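Local atomic coordinates of succinyl-CoA ligase (ADP-forming) subunit alpha (Methanosaeta concilii, PDB entry 6HXI), a protein that joins a CoA-ligase-type part and a helical part of the citrate synthase family in one long chain, and holds coenzyme A in the model. Residues Gly156-Glu159 and Asn160-Ala163; Pro417-Ser420 and Gly421-Asn424; Glu396-Glu399 and Tyr400-His403; Ser437-Cys440 and Ser441-Thr445. All blocks are in the same frame, centred on the assembly; numbering follows the deposited sequence.

Contact 1 (Gly156-Glu159 and Asn160-Ala163); sequences GTIE and NIIA
Thr157 and Asn160 meet where helix 158-163 starts, with Thr157 at the N-cap position and its hydroxyl making the capping bond. Thr157 OG1 accepts from Asn160 N at 3.3 Å, and the torsion that sets OG1 between its own backbone N and carbonyl carbon (chi1 68°) turns it back over the first turn. The two side chains cross at about a right angle, with OG1 3.6 Å from Asn160 CB. The threonine carbonyl is used as well: Ile161 N donates to Thr157 O at 3.0 Å. This short helix belongs to the CoA-binding half of the chain, the side chain position of Gly156 being about 11 Å from a bound coenzyme A.

The tight part lies along the isoleucines. Branch methyl CG2 of Ile158 rests 3.6 Å from Ile162 CD1, one turn on. The other arm of Ile158 reaches Ile161, three residues on, CD1 to CD1 at 4.0 Å. Ile158 and Ile161 extend this packing to helix 22-34, touching Asp30, Val34 and Phe31.

Glu159 and Ala163 form the loose side, both exposed and joined mainly through the backbone, where Ala163 N donates to Glu159 O at 2.8 Å. The extended glutamate chain runs off the helix to a salt bridge with Lys342, whereas buried Asn160 donates from ND2 to Ala155 O and Asn183 OD1. A separate citrate lyase chain of the assembly packs on Thr157, Glu159 and Asn160.

The hydroxyl of Thr157 thus takes the Asn160 N-H, which has no earlier helical carbonyl to bond, while its carbonyl starts the regular bonding with Ile161 and the isoleucine side chains give the neighbouring face an apolar character.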
loop_
_atom_site.group_PDB
_atom_site.type_symbol
_atom_site.label_atom_id
_atom_site.label_comp_id
_atom_site.label_asym_id
_atom_site.label_seq_id
_atom_site.Cartn_x
_atom_site.Cartn_y
_atom_site.Cartn_z
ATOM N N GLY B 156 -43.794 -5.298 23.656
ATOM C CA GLY B 156 -43.364 -5.664 22.314
ATOM C C GLY B 156 -43.268 -4.621 21.232
ATOM O O GLY B 156 -42.565 -3.621 21.384
ATOM N N THR B 157 -43.881 -4.906 20.086
ATOM C CA THR B 157 -43.800 -4.047 18.894
ATOM C C THR B 157 -44.594 -2.765 19.016
ATOM O O THR B 157 -45.568 -2.718 19.770
ATOM C CB THR B 157 -44.198 -4.835 17.626
ATOM O OG1 THR B 157 -45.592 -5.156 17.667
ATOM C CG2 THR B 157 -43.379 -6.122 17.453
ATOM N N ILE B 158 -44.232 -1.741 18.210
ATOM C CA ILE B 158 -44.965 -0.464 18.181
ATOM C C ILE B 158 -46.399 -0.685 17.679
ATOM O O ILE B 158 -47.323 -0.002 18.144
ATOM C CB ILE B 158 -44.159 0.639 17.428
ATOM C CG1 ILE B 158 -43.109 1.269 18.362
ATOM C CG2 ILE B 158 -45.030 1.737 16.837
ATOM C CD1 ILE B 158 -43.616 2.089 19.561
ATOM N N GLU B 159 -46.596 -1.684 16.796
ATOM C CA GLU B 159 -47.929 -2.066 16.295
ATOM C C GLU B 159 -48.805 -2.530 17.466
ATOM O O GLU B 159 -49.941 -2.084 17.610
ATOM C CB GLU B 159 -47.819 -3.160 15.210
ATOM C CG GLU B 159 -47.555 -2.587 13.820
ATOM C CD GLU B 159 -46.861 -3.479 12.804
ATOM O OE1 GLU B 159 -47.046 -3.235 11.589
ATOM O OE2 GLU B 159 -46.107 -4.392 13.212
ATOM N N ASN B 160 -48.243 -3.383 18.330
ATOM C CA ASN B 160 -48.905 -3.870 19.537
ATOM C C ASN B 160 -49.176 -2.718 20.509
ATOM O O ASN B 160 -50.268 -2.666 21.069
ATOM C CB ASN B 160 -48.092 -4.985 20.201
ATOM C CG ASN B 160 -48.751 -5.540 21.430
ATOM O OD1 ASN B 160 -49.814 -6.169 21.392
ATOM N ND2 ASN B 160 -48.182 -5.231 22.562
ATOM N N ILE B 161 -48.220 -1.773 20.677
ATOM C CA ILE B 161 -48.412 -0.598 21.545
ATOM C C ILE B 161 -49.602 0.227 21.065
ATOM O O ILE B 161 -50.448 0.611 21.883
ATOM C CB ILE B 161 -47.104 0.230 21.710
ATOM C CG1 ILE B 161 -46.209 -0.415 22.756
ATOM C CG2 ILE B 161 -47.351 1.723 22.038
ATOM C CD1 ILE B 161 -44.900 -0.564 22.265
ATOM N N ILE B 162 -49.693 0.441 19.732
ATOM C CA ILE B 162 -50.786 1.177 19.089
ATOM C C ILE B 162 -52.106 0.415 19.234
ATOM O O ILE B 162 -53.087 0.991 19.722
ATOM C CB ILE B 162 -50.438 1.547 17.620
ATOM C CG1 ILE B 162 -49.302 2.596 17.579
ATOM C CG2 ILE B 162 -51.671 2.052 16.890
ATOM C CD1 ILE B 162 -48.497 2.654 16.268
ATOM N N ALA B 163 -52.120 -0.886 18.865
ATOM C CA ALA B 163 -53.328 -1.741 18.947
ATOM C C ALA B 163 -53.893 -1.853 20.363
ATOM O O ALA B 163 -55.105 -1.985 20.528
ATOM C CB ALA B 163 -53.032 -3.132 18.399
#

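Contact 2 (Pro417-Ser420 and Gly421-Asn424); sequences PAVS and GAHN
One water is gripped from two sides, by Pro417 and by His423. It donates to Pro417 O at 2.7 Å and sits in the plane of the imidazole, at the ring edge, 2.9 Å from His423 ND1. The bridge spans the turn that leads into helix 420-430, part of the citrate synthase-like helical domain, and fixes the rotation of a ring whose CG stands anti to the backbone N (chi1 178°), leading away from the loop. At the far end of that ring, NE2 bonds to NE2 of His423 in the second subunit, and His601 of that subunit stacks on it; Val427 of the same subunit packs on Asn424. Water on one nitrogen and a neighbouring subunit on the other therefore hold the imidazole in place.

Next to the bridge the helix begins with ordinary backbone bonds. His423 N donates to Val419 O at 2.8 Å, and Asn424 N donates to Ser420 O at 2.9 Å. Val419 occupies the N-cap position, and what it brings across the turn is a methyl group, CG2, 4.1 Å from Ala422 CB. The same alanine methyl lies 3.8 Å from Pro417 O, so it faces the loop that leads into the helix.

Every residue here is buried. Past the end of helix 435-443, Thr445 touches Ser420 and Asn424, and Phe450 touches Val419. Helix 571-594 covers another part of the turn, with His587 against Pro417 and Ala422 and Arg580 against Val419.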
loop_
_atom_site.group_PDB
_atom_site.type_symbol
_atom_site.label_atom_id
_atom_site.label_comp_id
_atom_site.label_asym_id
_atom_site.label_seq_id
_atom_site.Cartn_x
_atom_site.Cartn_y
_atom_site.Cartn_z
ATOM N N PRO B 417 17.655 -10.536 -1.038
ATOM C CA PRO B 417 17.203 -9.241 -0.497
ATOM C C PRO B 417 17.442 -8.012 -1.359
ATOM O O PRO B 417 16.962 -6.944 -1.033
ATOM C CB PRO B 417 18.032 -9.146 0.789
ATOM C CG PRO B 417 19.340 -9.790 0.438
ATOM C CD PRO B 417 18.895 -10.998 -0.364
ATOM N N ALA B 418 18.238 -8.135 -2.415
ATOM C CA ALA B 418 18.684 -7.044 -3.232
ATOM C C ALA B 418 17.677 -6.572 -4.262
ATOM O O ALA B 418 17.741 -5.409 -4.676
ATOM C CB ALA B 418 20.042 -7.401 -3.882
ATOM N N VAL B 419 16.719 -7.409 -4.651
ATOM C CA VAL B 419 15.723 -6.996 -5.658
ATOM C C VAL B 419 14.733 -5.927 -5.104
ATOM O O VAL B 419 14.478 -5.892 -3.890
ATOM C CB VAL B 419 15.014 -8.191 -6.296
ATOM C CG1 VAL B 419 16.015 -9.131 -6.978
ATOM C CG2 VAL B 419 14.202 -8.916 -5.271
ATOM N N SER B 420 14.136 -5.112 -5.996
ATOM C CA SER B 420 13.291 -3.959 -5.630
ATOM C C SER B 420 12.294 -4.226 -4.495
ATOM O O SER B 420 12.295 -3.492 -3.512
ATOM C CB SER B 420 12.576 -3.397 -6.858
ATOM O OG SER B 420 13.546 -2.676 -7.602
ATOM N N GLY B 421 11.462 -5.237 -4.656
ATOM C CA GLY B 421 10.433 -5.615 -3.693
ATOM C C GLY B 421 10.966 -5.980 -2.331
ATOM O O GLY B 421 10.496 -5.449 -1.327
ATOM N N ALA B 422 11.976 -6.872 -2.290
ATOM C CA ALA B 422 12.560 -7.321 -1.030
ATOM C C ALA B 422 13.261 -6.115 -0.391
ATOM O O ALA B 422 13.089 -5.856 0.784
ATOM C CB ALA B 422 13.530 -8.466 -1.279
ATOM N N HIS B 423 13.945 -5.357 -1.193
ATOM C CA HIS B 423 14.681 -4.155 -0.765
ATOM C C HIS B 423 13.758 -3.123 -0.122
ATOM O O HIS B 423 14.059 -2.675 0.964
ATOM C CB HIS B 423 15.552 -3.555 -1.880
ATOM C CG HIS B 423 16.255 -2.311 -1.421
ATOM N ND1 HIS B 423 17.382 -2.378 -0.577
ATOM C CD2 HIS B 423 15.979 -1.010 -1.695
ATOM C CE1 HIS B 423 17.760 -1.108 -0.377
ATOM N NE2 HIS B 423 16.924 -0.249 -1.002
ATOM N N ASN B 424 12.620 -2.829 -0.715
ATOM C CA ASN B 424 11.676 -1.871 -0.131
ATOM C C ASN B 424 11.043 -2.376 1.165
ATOM O O ASN B 424 10.833 -1.574 2.091
ATOM C CB ASN B 424 10.610 -1.411 -1.136
ATOM C CG ASN B 424 11.081 -0.269 -1.965
ATOM O OD1 ASN B 424 12.278 -0.079 -2.170
ATOM N ND2 ASN B 424 10.156 0.552 -2.426
HETATM O O HOH W 1 18.445 -5.031 0.124
#

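Contact 3 (Glu396-Glu399 and Tyr400-His403); sequences ELPE and YAAH
The Tyr400 ring is approached by Pro398 and by its own neighbour Ala401. Pro398 comes in obliquely, with CG 3.4 Å from Tyr400 CE1, while its CB lies 3.5 Å from the same CE1. Over one face of the phenol stands Ala401 CB, 4.1 Å above the plane and offset toward the rim. The ring reaches the proline because Tyr400 CG is placed between its backbone N and carbonyl carbon (chi1 72°), which folds the side chain back toward the start of the helix. Such a torsion is uncommon inside helices, where it would run into the preceding turn, but here that turn does not yet exist.

This is the first turn of helix 399-412, within the citrate synthase family region, and Pro398 takes its N-cap position. With no side-chain acceptor to offer, Pro398 contributes its carbonyl: Ala402 N donates to Pro398 O at 3.1 Å, and Ala401 N adds only a weak bond to the same oxygen. His403 N to Glu399 O, 3.0 Å, continues the helix.

Besides covering that face of the ring, Ala401 also gathers the apolar packing. Its CB touches Pro398 CD at 3.9 Å and Leu397 CB at 4.0 Å. Leu551 of helix 540-555 also packs on Ala401, and Ser554 of that helix reaches Tyr400. Tyr508 bonds through its hydroxyl to Tyr400 O and meets the His403 ring with the planes about 25° apart. Cys618 of the fourth subunit lies against Leu397 and Pro398.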
loop_
_atom_site.group_PDB
_atom_site.type_symbol
_atom_site.label_atom_id
_atom_site.label_comp_id
_atom_site.label_asym_id
_atom_site.label_seq_id
_atom_site.Cartn_x
_atom_site.Cartn_y
_atom_site.Cartn_z
ATOM N N GLU B 396 -11.857 -26.296 -12.128
ATOM C CA GLU B 396 -11.381 -27.444 -11.381
ATOM C C GLU B 396 -10.237 -27.901 -12.270
ATOM O O GLU B 396 -10.467 -28.423 -13.346
ATOM C CB GLU B 396 -12.477 -28.515 -11.239
ATOM C CG GLU B 396 -12.046 -29.618 -10.278
ATOM C CD GLU B 396 -13.113 -30.505 -9.655
ATOM O OE1 GLU B 396 -12.735 -31.350 -8.807
ATOM O OE2 GLU B 396 -14.315 -30.350 -9.988
ATOM N N LEU B 397 -9.010 -27.534 -11.903
ATOM C CA LEU B 397 -7.878 -27.790 -12.801
ATOM C C LEU B 397 -7.403 -29.189 -12.698
ATOM O O LEU B 397 -7.439 -29.744 -11.602
ATOM C CB LEU B 397 -6.698 -26.844 -12.466
ATOM C CG LEU B 397 -6.886 -25.356 -12.740
ATOM C CD1 LEU B 397 -5.778 -24.618 -12.148
ATOM C CD2 LEU B 397 -6.926 -25.078 -14.255
ATOM N N PRO B 398 -6.804 -29.740 -13.786
ATOM C CA PRO B 398 -6.199 -31.074 -13.663
ATOM C C PRO B 398 -4.996 -31.011 -12.733
ATOM O O PRO B 398 -4.429 -29.929 -12.527
ATOM C CB PRO B 398 -5.822 -31.449 -15.100
ATOM C CG PRO B 398 -5.924 -30.215 -15.891
ATOM C CD PRO B 398 -6.648 -29.166 -15.144
ATOM N N GLU B 399 -4.629 -32.146 -12.151
ATOM C CA GLU B 399 -3.493 -32.287 -11.223
ATOM C C GLU B 399 -2.187 -31.649 -11.714
ATOM O O GLU B 399 -1.582 -30.923 -10.936
ATOM C CB GLU B 399 -3.266 -33.768 -10.829
ATOM C CG GLU B 399 -4.402 -34.253 -9.921
ATOM C CD GLU B 399 -4.368 -35.678 -9.408
ATOM O OE1 GLU B 399 -3.268 -36.153 -9.043
ATOM O OE2 GLU B 399 -5.459 -36.289 -9.300
ATOM N N TYR B 400 -1.789 -31.838 -12.995
ATOM C CA TYR B 400 -0.569 -31.224 -13.509
ATOM C C TYR B 400 -0.627 -29.689 -13.530
ATOM O O TYR B 400 0.411 -29.045 -13.385
ATOM C CB TYR B 400 -0.143 -31.766 -14.905
ATOM C CG TYR B 400 -1.048 -31.275 -16.018
ATOM C CD1 TYR B 400 -2.212 -31.957 -16.340
ATOM C CD2 TYR B 400 -0.805 -30.057 -16.658
ATOM C CE1 TYR B 400 -3.074 -31.491 -17.320
ATOM C CE2 TYR B 400 -1.717 -29.530 -17.579
ATOM C CZ TYR B 400 -2.851 -30.257 -17.904
ATOM O OH TYR B 400 -3.739 -29.876 -18.880
ATOM N N ALA B 401 -1.812 -29.108 -13.773
ATOM C CA ALA B 401 -1.968 -27.652 -13.802
ATOM C C ALA B 401 -1.878 -27.073 -12.352
ATOM O O ALA B 401 -1.115 -26.148 -12.111
ATOM C CB ALA B 401 -3.300 -27.272 -14.476
ATOM N N ALA B 402 -2.612 -27.656 -11.388
ATOM C CA ALA B 402 -2.592 -27.223 -9.984
ATOM C C ALA B 402 -1.171 -27.381 -9.391
ATOM O O ALA B 402 -0.726 -26.498 -8.692
ATOM C CB ALA B 402 -3.601 -28.045 -9.181
ATOM N N HIS B 403 -0.439 -28.457 -9.729
ATOM C CA HIS B 403 0.928 -28.634 -9.250
ATOM C C HIS B 403 1.879 -27.655 -9.898
ATOM O O HIS B 403 2.835 -27.247 -9.261
ATOM C CB HIS B 403 1.414 -30.072 -9.478
ATOM C CG HIS B 403 2.742 -30.376 -8.844
ATOM N ND1 HIS B 403 3.954 -30.123 -9.515
ATOM C CD2 HIS B 403 3.025 -30.932 -7.641
ATOM C CE1 HIS B 403 4.918 -30.547 -8.704
ATOM N NE2 HIS B 403 4.417 -31.049 -7.570
#

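Contact 4 (Ser437-Cys440 and Ser441-Thr445); sequences SSLC and SGLLT
From Ser437 to Leu444 the backbone follows regular helical bonds between residues four apart, among them Ser441 N to Ser437 O at 2.9 Å and Leu443 N to Leu439 O at 2.8 Å. The side chains of Leu439 and Leu443 meet one turn apart and cross at a slant. Leu439 CG is 3.8 Å from Leu443 CD1, and Leu439 CD1 is 4.0 Å from Leu443 CG. Setting Leu439 CG anti to its backbone N (chi1 172°) swings the branched end of Leu439 toward the later leucine.

Elsewhere the packing is of hydrocarbon on carbonyl. Leu444 CG sits 3.2 Å from Cys440 O, and that oxygen also takes the N-H of Leu444. The helix then stops. Gly442 O is gripped twice by Thr445, which donates from its hydroxyl OG1 at 2.8 Å and from its backbone N at 3.2 Å, so this carbonyl near the helix end takes two bonds from a residue three further on.

Helix 435-443 belongs to the citrate synthase-like helical domain and lies at subunit interfaces: Ser441 OG bonds to Ser441 O of the second subunit, whose Leu444 packs on Cys440, and Leu443 meets Leu443 of the third. Ser437 and Ser438 are tied to Asp434 at the helix start. The leucine pair faces helix 571-594, against Leu584, while Ser438 and Ser441 press on Ala428 of helix 420-430 and Thr445 reaches Ser420 and Asn424 of that helix.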
loop_
_atom_site.group_PDB
_atom_site.type_symbol
_atom_site.label_atom_id
_atom_site.label_comp_id
_atom_site.label_asym_id
_atom_site.label_seq_id
_atom_site.Cartn_x
_atom_site.Cartn_y
_atom_site.Cartn_z
ATOM N N SER B 437 2.369 -3.327 6.552
ATOM C CA SER B 437 2.797 -2.086 5.886
ATOM C C SER B 437 4.057 -2.341 5.104
ATOM O O SER B 437 4.204 -1.849 3.983
ATOM C CB SER B 437 3.101 -0.992 6.913
ATOM O OG SER B 437 1.915 -0.704 7.623
ATOM N N SER B 438 5.023 -2.998 5.756
ATOM C CA SER B 438 6.307 -3.347 5.134
ATOM C C SER B 438 6.089 -4.238 3.903
ATOM O O SER B 438 6.733 -4.025 2.894
ATOM C CB SER B 438 7.217 -4.061 6.141
ATOM O OG SER B 438 7.479 -3.192 7.225
ATOM N N LEU B 439 5.182 -5.209 3.983
ATOM C CA LEU B 439 4.866 -6.081 2.844
ATOM C C LEU B 439 4.334 -5.302 1.664
ATOM O O LEU B 439 4.867 -5.444 0.557
ATOM C CB LEU B 439 3.862 -7.177 3.255
ATOM C CG LEU B 439 3.295 -8.047 2.114
ATOM C CD1 LEU B 439 4.405 -8.925 1.460
ATOM C CD2 LEU B 439 2.173 -8.914 2.639
ATOM N N CYS B 440 3.301 -4.467 1.893
ATOM C CA CYS B 440 2.767 -3.625 0.816
ATOM C C CYS B 440 3.782 -2.648 0.281
ATOM O O CYS B 440 3.757 -2.357 -0.901
ATOM C CB CYS B 440 1.500 -2.922 1.267
ATOM S SG CYS B 440 0.224 -4.091 1.760
ATOM N N SER B 441 4.646 -2.098 1.122
ATOM C CA SER B 441 5.724 -1.207 0.624
ATOM C C SER B 441 6.533 -1.977 -0.464
ATOM O O SER B 441 6.831 -1.395 -1.488
ATOM C CB SER B 441 6.666 -0.782 1.748
ATOM O OG SER B 441 7.476 0.291 1.274
ATOM N N GLY B 442 6.851 -3.270 -0.214
ATOM C CA GLY B 442 7.559 -4.165 -1.136
ATOM C C GLY B 442 6.715 -4.555 -2.341
ATOM O O GLY B 442 7.157 -4.451 -3.489
ATOM N N LEU B 443 5.467 -4.923 -2.118
ATOM C CA LEU B 443 4.573 -5.350 -3.220
ATOM C C LEU B 443 4.280 -4.273 -4.236
ATOM O O LEU B 443 4.032 -4.580 -5.397
ATOM C CB LEU B 443 3.255 -5.923 -2.659
ATOM C CG LEU B 443 3.297 -7.246 -1.941
ATOM C CD1 LEU B 443 1.953 -7.578 -1.387
ATOM C CD2 LEU B 443 3.642 -8.366 -2.855
ATOM N N LEU B 444 4.275 -2.998 -3.806
ATOM C CA LEU B 444 3.977 -1.864 -4.650
ATOM C C LEU B 444 5.101 -1.552 -5.648
ATOM O O LEU B 444 4.921 -0.681 -6.482
ATOM C CB LEU B 444 3.593 -0.621 -3.831
ATOM C CG LEU B 444 2.197 -0.664 -3.154
ATOM C CD1 LEU B 444 2.087 0.430 -2.146
ATOM C CD2 LEU B 444 1.015 -0.604 -4.210
ATOM N N THR B 445 6.190 -2.352 -5.660
ATOM C CA THR B 445 7.238 -2.173 -6.671
ATOM C C THR B 445 6.934 -3.102 -7.860
ATOM O O THR B 445 7.580 -2.972 -8.896
ATOM C CB THR B 445 8.621 -2.475 -6.111
ATOM O OG1 THR B 445 8.682 -3.878 -5.790
ATOM C CG2 THR B 445 8.969 -1.633 -4.923
#

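Along the chain the order is contact 1, contact 3, contact 2, contact 4. Contact 1 stands apart on helix 158-163, with its centre 56 to 66 Å from the other three and on the opposite side of the chain's centre. The other three lie in the citrate synthase-like helical domain, at the starts of helices 399-412 and 420-430 and along helix 435-443. Contacts 2 and 4 touch, their centres about 10 Å apart, with Gly421 CA 3.2 Å from Thr445 OG1, and both reach the second subunit. Contact 3 lies about 30 Å from either centre and, like contact 4, meets the fourth subunit. Assembly thus draws on this helical part repeatedly.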